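Long-range contacts in secreted effector protein SifA (Salmonella typhimurium, PDB 3CXB), which is a secreted virulence effector that interacts with host PLEKHM2 and is required for endosomal tubulation and the formation of Salmonella-induced filaments in epithelial cells: residues A[60-65]-A[117-122]; A[84-89]-A[150-155]; A[95-100]-A[111-116]. All coordinates share one frame; numbering follows the deposited sequence.

Contact 1 of 3, residues A[60-65]-A[117-122]; sequences PTRERL and DTFSCE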
loop_
_atom_site.group_PDB
_atom_site.type_symbol
_atom_site.label_atom_id
_atom_site.label_comp_id
_atom_site.label_asym_id
_atom_site.label_seq_id
_atom_site.Cartn_x
_atom_site.Cartn_y
_atom_site.Cartn_z
ATOM N N PRO A 60 -1.711 -13.183 -7.515
ATOM C CA PRO A 60 -2.065 -11.946 -6.826
ATOM C C PRO A 60 -1.383 -10.740 -7.453
ATOM O O PRO A 60 -0.418 -10.870 -8.208
ATOM C CB PRO A 60 -1.539 -12.183 -5.427
ATOM C CG PRO A 60 -0.217 -12.921 -5.734
ATOM C CD PRO A 60 -0.669 -13.927 -6.785
ATOM N N THR A 61 -1.894 -9.567 -7.111
ATOM C CA THR A 61 -1.340 -8.314 -7.580
ATOM C C THR A 61 -0.018 -8.193 -6.854
ATOM O O THR A 61 0.198 -8.885 -5.853
ATOM C CB THR A 61 -2.246 -7.161 -7.160
ATOM O OG1 THR A 61 -3.533 -7.357 -7.761
ATOM C CG2 THR A 61 -1.670 -5.811 -7.617
ATOM N N ARG A 62 0.892 -7.352 -7.324
ATOM C CA ARG A 62 2.133 -7.255 -6.574
ATOM C C ARG A 62 1.830 -6.670 -5.188
ATOM O O ARG A 62 2.353 -7.145 -4.174
ATOM C CB ARG A 62 3.182 -6.405 -7.302
ATOM C CG ARG A 62 2.913 -4.927 -7.382
ATOM C CD ARG A 62 4.207 -4.188 -7.708
ATOM N NE ARG A 62 4.648 -4.399 -9.085
ATOM C CZ ARG A 62 5.904 -4.266 -9.505
ATOM N NH1 ARG A 62 6.867 -3.930 -8.653
ATOM N NH2 ARG A 62 6.193 -4.459 -10.788
ATOM N N GLU A 63 0.965 -5.661 -5.125
ATOM C CA GLU A 63 0.670 -5.084 -3.833
ATOM C C GLU A 63 0.135 -6.171 -2.919
ATOM O O GLU A 63 0.619 -6.340 -1.801
ATOM C CB GLU A 63 -0.325 -3.942 -3.969
ATOM C CG GLU A 63 -0.697 -3.238 -2.658
ATOM C CD GLU A 63 0.464 -2.484 -1.986
ATOM O OE1 GLU A 63 0.218 -1.384 -1.433
ATOM O OE2 GLU A 63 1.614 -2.993 -1.986
ATOM N N ARG A 64 -0.834 -6.944 -3.402
ATOM C CA ARG A 64 -1.415 -8.019 -2.589
ATOM C C ARG A 64 -0.342 -9.070 -2.268
ATOM O O ARG A 64 -0.394 -9.750 -1.231
ATOM C CB ARG A 64 -2.595 -8.646 -3.329
ATOM C CG ARG A 64 -3.268 -9.804 -2.613
ATOM C CD ARG A 64 -3.771 -9.397 -1.247
ATOM N NE ARG A 64 -4.320 -10.535 -0.509
ATOM C CZ ARG A 64 -4.363 -10.604 0.818
ATOM N NH1 ARG A 64 -4.879 -11.670 1.416
ATOM N NH2 ARG A 64 -3.876 -9.601 1.544
ATOM N N LEU A 65 0.628 -9.203 -3.171
ATOM C CA LEU A 65 1.737 -10.128 -2.962
ATOM C C LEU A 65 2.483 -9.714 -1.701
ATOM O O LEU A 65 2.669 -10.527 -0.801
ATOM C CB LEU A 65 2.738 -10.077 -4.117
ATOM C CG LEU A 65 3.406 -11.403 -4.505
ATOM C CD1 LEU A 65 4.506 -11.129 -5.474
ATOM C CD2 LEU A 65 3.932 -12.128 -3.322
ATOM N N ASP A 117 8.941 -3.536 -13.666
ATOM C CA ASP A 117 7.765 -3.865 -14.461
ATOM C C ASP A 117 7.151 -5.230 -14.219
ATOM O O ASP A 117 6.045 -5.501 -14.673
ATOM C CB ASP A 117 8.112 -3.761 -15.938
ATOM C CG ASP A 117 7.285 -2.739 -16.641
ATOM O OD1 ASP A 117 7.583 -2.460 -17.822
ATOM O OD2 ASP A 117 6.337 -2.221 -16.004
ATOM N N THR A 118 7.868 -6.088 -13.509
ATOM C CA THR A 118 7.379 -7.432 -13.249
ATOM C C THR A 118 7.689 -7.840 -11.828
ATOM O O THR A 118 8.350 -7.124 -11.093
ATOM C CB THR A 118 8.070 -8.435 -14.159
ATOM O OG1 THR A 118 9.390 -8.695 -13.658
ATOM C CG2 THR A 118 8.172 -7.871 -15.572
ATOM N N PHE A 119 7.191 -9.000 -11.446
ATOM C CA PHE A 119 7.464 -9.536 -10.136
ATOM C C PHE A 119 7.292 -11.039 -10.253
ATOM O O PHE A 119 6.432 -11.516 -11.003
ATOM C CB PHE A 119 6.517 -8.929 -9.109
ATOM C CG PHE A 119 5.075 -9.040 -9.461
ATOM C CD1 PHE A 119 4.340 -10.154 -9.077
ATOM C CD2 PHE A 119 4.426 -7.999 -10.108
ATOM C CE1 PHE A 119 2.956 -10.238 -9.322
ATOM C CE2 PHE A 119 3.051 -8.072 -10.359
ATOM C CZ PHE A 119 2.313 -9.209 -9.956
ATOM N N SER A 120 8.128 -11.787 -9.549
ATOM C CA SER A 120 8.069 -13.235 -9.617
ATOM C C SER A 120 8.082 -13.866 -8.247
ATOM O O SER A 120 8.297 -13.194 -7.240
ATOM C CB SER A 120 9.258 -13.755 -10.411
ATOM O OG SER A 120 10.457 -13.142 -9.960
ATOM N N CYS A 121 7.865 -15.171 -8.213
ATOM C CA CYS A 121 7.874 -15.890 -6.962
ATOM C C CYS A 121 8.377 -17.299 -7.182
ATOM O O CYS A 121 7.945 -17.971 -8.124
ATOM C CB CYS A 121 6.469 -15.945 -6.364
ATOM S SG CYS A 121 6.441 -16.725 -4.724
ATOM N N GLU A 122 9.289 -17.742 -6.318
ATOM C CA GLU A 122 9.843 -19.097 -6.379
ATOM C C GLU A 122 9.459 -19.885 -5.121
ATOM O O GLU A 122 9.353 -19.327 -4.029
ATOM C CB GLU A 122 11.360 -19.052 -6.534
ATOM C CG GLU A 122 11.815 -18.500 -7.867
ATOM C CD GLU A 122 13.312 -18.331 -7.943
ATOM O OE1 GLU A 122 14.049 -19.344 -7.852
ATOM O OE2 GLU A 122 13.754 -17.171 -8.091
#
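Arg62, in the first turn of helix 62-75, sets its CB over one face of the Phe119 ring, and this aliphatic-aromatic packing carries most of the contact. Arg62 CB stands 3.7 Å from the centroid of the Phe119 ring, 22° off the ring normal and shifted toward the rim, a CH-pi contact whose nearest carbons are CD2 and CE2. Phe119 projects from strand 118-123 with CG lodged between its own backbone N and carbonyl carbon (chi1 53°), which carries the ring to the start of the helix. A second apolar contact comes from Leu65, one turn further along the helix: its CD1 is 3.7 Å from Phe119 CD1, the two side chains lying antiparallel alongside each other.

Backbone atoms before the helix meet the ring as well. Pro60 O approaches its edge, 3.6 Å from Phe119 CE1. The helix itself begins with a bond from Leu65 N to Thr61 O, 2.7 Å long, Thr61 being the N-cap residue.

The polar part of the contact belongs to the far end of Arg62. Its chain bends at chi3, and the guanidinium plane stands 74° from that of Phe119. Arg62 NH2 reaches the backbone at Asp117 and Thr118, coming within 3.4 Å of Thr118 O. The guanidinium is held mainly from outside the two segments, NE by a salt bridge to Asp133 and NH1 by a hydrogen bond to Asn115 O.

Strand 118-123 runs between strands 108-114 and 126-132 in the antiparallel five-stranded sheet. Phe119 also touches Met131 on the latter, while Leu65 packs on Ile112 and Gln114 of the former; the contact thus seats the N-terminal end of helix 62-75 on one face of the sheet.

Contact 2 of 3, residues A[84-89]-A[150-155]; sequences FQVHNP and RRYSEI
Asn88, just past the end of strand 84-87, meets the backbone of Arg150 where two antiparallel sheets come together: strand 84-87 is an outermost strand of the five-stranded sheet and strand 145-153 an outermost strand of the three-stranded one. No backbone-to-backbone hydrogen bond links these two segments. Arg150 O accepts a hydrogen bond of 3.1 Å from Asn88 ND2. The N-H points well at the oxygen (161°), which lies almost in the Asn88 amide plane, although the donor is tilted 32° from the carbonyl plane. The same ND2 also donates to Thr95 O, so two backbone carbonyls fix the rotation of the amide.

At Arg151 the side chain crosses that of Asn88 at about a right angle, with CB lying 3.2 Å from Asn88 OD1. Farther out, its guanidinium has weak, long ion pairs with Asp93 and Glu91.

Tyr152 adds the apolar part. With CG anti to the backbone N (chi1 178°), its ring swings toward Val86, and CB and the CD1 side of the ring meet the two methyls of that valine: Val86 CG2 is 3.4 Å from Tyr152 CB, and Val86 CG1 is 3.5 Å from Tyr152 CD1. The phenol oxygen is hydrogen-bonded to Asp157 OD1. A water bridges the two segments, accepting from Tyr152 N at 2.7 Å and donating to Asn88 OD1 at 2.6 Å.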
loop_
_atom_site.group_PDB
_atom_site.type_symbol
_atom_site.label_atom_id
_atom_site.label_comp_id
_atom_site.label_asym_id
_atom_site.label_seq_id
_atom_site.Cartn_x
_atom_site.Cartn_y
_atom_site.Cartn_z
ATOM N N PHE A 84 11.821 -14.254 7.962
ATOM C CA PHE A 84 11.199 -13.478 6.887
ATOM C C PHE A 84 12.037 -12.235 6.606
ATOM O O PHE A 84 11.868 -11.198 7.254
ATOM C CB PHE A 84 9.784 -13.047 7.286
ATOM C CG PHE A 84 8.832 -14.184 7.481
ATOM C CD1 PHE A 84 8.871 -14.945 8.632
ATOM C CD2 PHE A 84 7.890 -14.499 6.493
ATOM C CE1 PHE A 84 7.983 -16.009 8.802
ATOM C CE2 PHE A 84 6.996 -15.560 6.650
ATOM C CZ PHE A 84 7.040 -16.317 7.803
ATOM N N GLN A 85 12.913 -12.317 5.616
ATOM C CA GLN A 85 13.786 -11.190 5.318
ATOM C C GLN A 85 13.478 -10.486 3.997
ATOM O O GLN A 85 13.082 -11.125 3.029
ATOM C CB GLN A 85 15.232 -11.689 5.331
ATOM C CG GLN A 85 15.498 -12.705 6.450
ATOM C CD GLN A 85 16.725 -13.569 6.203
ATOM O OE1 GLN A 85 16.877 -14.159 5.135
ATOM N NE2 GLN A 85 17.597 -13.656 7.197
ATOM N N VAL A 86 13.665 -9.169 3.973
ATOM C CA VAL A 86 13.435 -8.361 2.782
ATOM C C VAL A 86 14.610 -7.390 2.604
ATOM O O VAL A 86 15.061 -6.778 3.569
ATOM C CB VAL A 86 12.069 -7.569 2.864
ATOM C CG1 VAL A 86 11.582 -7.485 4.285
ATOM C CG2 VAL A 86 12.222 -6.179 2.307
ATOM N N HIS A 87 15.099 -7.245 1.372
ATOM C CA HIS A 87 16.226 -6.355 1.100
ATOM C C HIS A 87 16.293 -6.019 -0.386
ATOM O O HIS A 87 15.674 -6.702 -1.203
ATOM C CB HIS A 87 17.520 -7.070 1.465
ATOM C CG HIS A 87 17.839 -8.209 0.547
ATOM N ND1 HIS A 87 18.565 -8.046 -0.616
ATOM C CD2 HIS A 87 17.454 -9.508 0.572
ATOM C CE1 HIS A 87 18.611 -9.196 -1.266
ATOM N NE2 HIS A 87 17.945 -10.098 -0.568
ATOM N N ASN A 88 17.060 -4.983 -0.726
ATOM C CA ASN A 88 17.262 -4.581 -2.118
ATOM C C ASN A 88 18.637 -5.093 -2.499
ATOM O O ASN A 88 19.636 -4.680 -1.914
ATOM C CB ASN A 88 17.256 -3.070 -2.260
ATOM C CG ASN A 88 16.023 -2.456 -1.698
ATOM O OD1 ASN A 88 15.875 -2.353 -0.482
ATOM N ND2 ASN A 88 15.104 -2.055 -2.575
ATOM N N PRO A 89 18.715 -5.987 -3.495
ATOM C CA PRO A 89 20.030 -6.502 -3.875
ATOM C C PRO A 89 21.058 -5.393 -4.065
ATOM O O PRO A 89 20.839 -4.462 -4.838
ATOM C CB PRO A 89 19.737 -7.275 -5.162
ATOM C CG PRO A 89 18.586 -6.522 -5.746
ATOM C CD PRO A 89 17.717 -6.297 -4.533
ATOM N N ARG A 150 11.011 1.185 -3.806
ATOM C CA ARG A 150 10.852 1.128 -2.363
ATOM C C ARG A 150 11.790 0.160 -1.659
ATOM O O ARG A 150 12.235 -0.816 -2.246
ATOM C CB ARG A 150 9.405 0.772 -2.041
ATOM C CG ARG A 150 9.000 -0.623 -2.511
ATOM C CD ARG A 150 7.481 -0.797 -2.562
ATOM N NE ARG A 150 6.925 -0.539 -3.890
ATOM C CZ ARG A 150 5.835 0.190 -4.111
ATOM N NH1 ARG A 150 5.392 0.369 -5.349
ATOM N NH2 ARG A 150 5.196 0.753 -3.091
ATOM N N ARG A 151 12.082 0.450 -0.392
ATOM C CA ARG A 151 12.971 -0.383 0.425
ATOM C C ARG A 151 12.324 -0.590 1.799
ATOM O O ARG A 151 11.582 0.262 2.276
ATOM C CB ARG A 151 14.343 0.284 0.556
ATOM C CG ARG A 151 14.323 1.629 1.274
ATOM C CD ARG A 151 15.722 2.261 1.362
ATOM N NE ARG A 151 16.184 2.791 0.077
ATOM C CZ ARG A 151 17.173 2.275 -0.647
ATOM N NH1 ARG A 151 17.512 2.839 -1.796
ATOM N NH2 ARG A 151 17.828 1.198 -0.222
ATOM N N TYR A 152 12.592 -1.735 2.416
ATOM C CA TYR A 152 12.016 -2.079 3.710
ATOM C C TYR A 152 12.195 -1.029 4.795
ATOM O O TYR A 152 13.288 -0.502 4.979
ATOM C CB TYR A 152 12.620 -3.389 4.191
ATOM C CG TYR A 152 12.137 -3.828 5.546
ATOM C CD1 TYR A 152 10.885 -4.414 5.704
ATOM C CD2 TYR A 152 12.934 -3.664 6.670
ATOM C CE1 TYR A 152 10.433 -4.835 6.943
ATOM C CE2 TYR A 152 12.491 -4.075 7.921
ATOM C CZ TYR A 152 11.237 -4.665 8.050
ATOM O OH TYR A 152 10.806 -5.095 9.284
ATOM N N SER A 153 11.123 -0.736 5.522
ATOM C CA SER A 153 11.173 0.233 6.612
ATOM C C SER A 153 10.645 -0.457 7.862
ATOM O O SER A 153 9.446 -0.708 7.968
ATOM C CB SER A 153 10.299 1.433 6.283
ATOM O OG SER A 153 10.265 2.346 7.358
ATOM N N GLU A 154 11.526 -0.756 8.812
ATOM C CA GLU A 154 11.103 -1.462 10.021
ATOM C C GLU A 154 10.251 -0.648 10.975
ATOM O O GLU A 154 9.676 -1.194 11.909
ATOM C CB GLU A 154 12.307 -2.031 10.770
ATOM C CG GLU A 154 12.964 -1.088 11.759
ATOM C CD GLU A 154 14.025 -1.791 12.591
ATOM O OE1 GLU A 154 15.109 -2.099 12.038
ATOM O OE2 GLU A 154 13.764 -2.048 13.790
ATOM N N ILE A 155 10.172 0.656 10.751
ATOM C CA ILE A 155 9.339 1.498 11.603
ATOM C C ILE A 155 7.880 1.168 11.336
ATOM O O ILE A 155 7.042 1.293 12.214
ATOM C CB ILE A 155 9.592 3.002 11.341
ATOM C CG1 ILE A 155 10.911 3.397 11.990
ATOM C CG2 ILE A 155 8.472 3.856 11.923
ATOM C CD1 ILE A 155 10.989 2.995 13.463
HETATM O O HOH W 1 14.988 -2.821 1.917
#

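Contact 3 of 3, residues A[95-100]-A[111-116]; sequences TIILRI and RITQNT
Ile96 and Gln114 form a hydrogen-bonded pair in the antiparallel hairpin of strands 96-101 and 108-114, with Ile96 N to Gln114 O at 3.0 Å and Gln114 N to Ile96 O at 2.7 Å. Leu98 and Ile112 repeat the pattern, Leu98 N to Ile112 O and Ile112 N to Leu98 O. Between them is the non-hydrogen-bonded pair of Ile97 and Thr113, where Ile97 CA makes a CA-H...O contact of 3.1 Å with Ile112 O.

Side chains sort onto the two faces of the sheet. Ile96, Leu98, Ile112 and Gln114 share one; Leu98 CB and Ile112 CB are 4.1 Å apart. On the other, Thr113 CG2 lies alongside Ile97 CG2 at 3.9 Å. Arg111 extends fully from CG to NE, and that carries its guanidinium to Ile97, whose CG2 sits over one face, 3.7 Å from the guanidinium plane and off its centre.

One carboxylate positions the charged groups: Glu108 OE1 makes salt bridges with NH2 of both Arg111 and Arg99, which probably offsets the like charge of these two arginines, 5.0 Å apart between their NH2 atoms.

Strands 84-87 and 118-123 extend the sheet beyond the hairpin. Helix 62-75 packs against the Leu98-Ile112-Gln114 face, Phe69 touching Leu98 and Thr66 touching Gln114.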
loop_
_atom_site.group_PDB
_atom_site.type_symbol
_atom_site.label_atom_id
_atom_site.label_comp_id
_atom_site.label_asym_id
_atom_site.label_seq_id
_atom_site.Cartn_x
_atom_site.Cartn_y
_atom_site.Cartn_z
ATOM N N THR A 95 15.058 -2.725 -7.606
ATOM C CA THR A 95 14.504 -4.027 -7.296
ATOM C C THR A 95 14.422 -4.293 -5.784
ATOM O O THR A 95 15.143 -3.674 -4.986
ATOM C CB THR A 95 15.348 -5.124 -8.000
ATOM O OG1 THR A 95 15.178 -6.385 -7.337
ATOM C CG2 THR A 95 16.812 -4.744 -7.984
ATOM N N ILE A 96 13.507 -5.182 -5.393
ATOM C CA ILE A 96 13.352 -5.567 -3.992
ATOM C C ILE A 96 12.929 -7.031 -3.918
ATOM O O ILE A 96 12.172 -7.517 -4.761
ATOM C CB ILE A 96 12.349 -4.656 -3.236
ATOM C CG1 ILE A 96 12.257 -5.106 -1.778
ATOM C CG2 ILE A 96 11.018 -4.668 -3.914
ATOM C CD1 ILE A 96 11.661 -4.085 -0.861
ATOM N N ILE A 97 13.435 -7.735 -2.912
ATOM C CA ILE A 97 13.150 -9.155 -2.738
ATOM C C ILE A 97 12.628 -9.454 -1.342
ATOM O O ILE A 97 13.066 -8.844 -0.373
ATOM C CB ILE A 97 14.430 -9.958 -2.939
ATOM C CG1 ILE A 97 15.112 -9.497 -4.221
ATOM C CG2 ILE A 97 14.124 -11.425 -3.000
ATOM C CD1 ILE A 97 16.432 -10.167 -4.474
ATOM N N LEU A 98 11.690 -10.386 -1.239
ATOM C CA LEU A 98 11.133 -10.769 0.054
ATOM C C LEU A 98 11.331 -12.255 0.031
ATOM O O LEU A 98 11.193 -12.864 -1.022
ATOM C CB LEU A 98 9.630 -10.458 0.139
ATOM C CG LEU A 98 9.169 -9.070 -0.328
ATOM C CD1 LEU A 98 7.685 -8.942 -0.140
ATOM C CD2 LEU A 98 9.859 -7.992 0.448
ATOM N N ARG A 99 11.649 -12.845 1.173
ATOM C CA ARG A 99 11.873 -14.273 1.194
ATOM C C ARG A 99 11.744 -14.916 2.558
ATOM O O ARG A 99 11.822 -14.252 3.581
ATOM C CB ARG A 99 13.255 -14.561 0.632
ATOM C CG ARG A 99 14.314 -13.679 1.232
ATOM C CD ARG A 99 15.686 -14.022 0.684
ATOM N NE ARG A 99 16.719 -13.212 1.328
ATOM C CZ ARG A 99 18.023 -13.456 1.257
ATOM N NH1 ARG A 99 18.868 -12.651 1.887
ATOM N NH2 ARG A 99 18.478 -14.498 0.565
ATOM N N ILE A 100 11.549 -16.226 2.553
ATOM C CA ILE A 100 11.428 -16.996 3.770
ATOM C C ILE A 100 12.572 -17.993 3.715
ATOM O O ILE A 100 12.586 -18.847 2.825
ATOM C CB ILE A 100 10.101 -17.790 3.801
ATOM C CG1 ILE A 100 8.907 -16.840 3.641
ATOM C CG2 ILE A 100 9.984 -18.570 5.111
ATOM C CD1 ILE A 100 7.561 -17.544 3.629
ATOM N N ARG A 111 10.831 -17.258 -2.463
ATOM C CA ARG A 111 11.510 -16.064 -2.933
ATOM C C ARG A 111 10.560 -15.204 -3.753
ATOM O O ARG A 111 9.902 -15.697 -4.657
ATOM C CB ARG A 111 12.694 -16.486 -3.799
ATOM C CG ARG A 111 13.555 -15.350 -4.322
ATOM C CD ARG A 111 14.609 -15.887 -5.293
ATOM N NE ARG A 111 15.344 -14.803 -5.939
ATOM C CZ ARG A 111 16.189 -13.997 -5.304
ATOM N NH1 ARG A 111 16.809 -13.025 -5.964
ATOM N NH2 ARG A 111 16.428 -14.182 -4.014
ATOM N N ILE A 112 10.489 -13.918 -3.441
ATOM C CA ILE A 112 9.627 -12.998 -4.174
ATOM C C ILE A 112 10.489 -11.843 -4.623
ATOM O O ILE A 112 11.096 -11.160 -3.791
ATOM C CB ILE A 112 8.516 -12.404 -3.290
ATOM C CG1 ILE A 112 7.466 -13.466 -2.946
ATOM C CG2 ILE A 112 7.860 -11.245 -4.007
ATOM C CD1 ILE A 112 6.446 -13.000 -1.884
ATOM N N THR A 113 10.568 -11.610 -5.927
ATOM C CA THR A 113 11.373 -10.485 -6.383
ATOM C C THR A 113 10.435 -9.529 -7.082
ATOM O O THR A 113 9.448 -9.950 -7.685
ATOM C CB THR A 113 12.478 -10.943 -7.341
ATOM O OG1 THR A 113 11.881 -11.373 -8.566
ATOM C CG2 THR A 113 13.264 -12.122 -6.728
ATOM N N GLN A 114 10.711 -8.240 -6.957
ATOM C CA GLN A 114 9.873 -7.242 -7.594
ATOM C C GLN A 114 10.770 -6.217 -8.253
ATOM O O GLN A 114 11.510 -5.485 -7.596
ATOM C CB GLN A 114 8.937 -6.562 -6.580
ATOM C CG GLN A 114 8.273 -7.515 -5.586
ATOM C CD GLN A 114 7.076 -6.898 -4.871
ATOM O OE1 GLN A 114 6.976 -5.669 -4.700
ATOM N NE2 GLN A 114 6.168 -7.750 -4.438
ATOM N N ASN A 115 10.704 -6.191 -9.570
ATOM C CA ASN A 115 11.486 -5.277 -10.367
ATOM C C ASN A 115 10.587 -4.117 -10.740
ATOM O O ASN A 115 9.516 -3.950 -10.168
ATOM C CB ASN A 115 11.986 -6.005 -11.613
ATOM C CG ASN A 115 12.761 -7.256 -11.270
ATOM O OD1 ASN A 115 13.823 -7.190 -10.663
ATOM N ND2 ASN A 115 12.227 -8.407 -11.642
ATOM N N THR A 116 11.021 -3.330 -11.711
ATOM C CA THR A 116 10.272 -2.164 -12.166
ATOM C C THR A 116 8.980 -2.436 -12.923
ATOM O O THR A 116 8.034 -1.658 -12.837
ATOM C CB THR A 116 11.147 -1.296 -13.066
ATOM O OG1 THR A 116 11.722 -2.117 -14.097
ATOM C CG2 THR A 116 12.264 -0.647 -12.255
#

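Overall arrangement
All three contacts involve the five-stranded antiparallel sheet, but at different places. Contact 3 pairs strands within it by regular backbone hydrogen bonds, with largely buried side chains on one face. Contact 1, partly buried like contact 3, adds the start of helix 62-75 by an arginine's aliphatic part and a leucine packed on a phenylalanine ring, the arginine's charged end being held mainly from outside. Contact 2 lies at the surface, where a side-chain amide and a water make the polar links to a second sheet. Contacts 1 and 3 touch, their centres about 8 Å apart, through neighbouring strands 108-114 and 118-123; contact 2 adjoins contact 3 through strands 84-87 and 96-101. Contacts 1 and 2 do not touch.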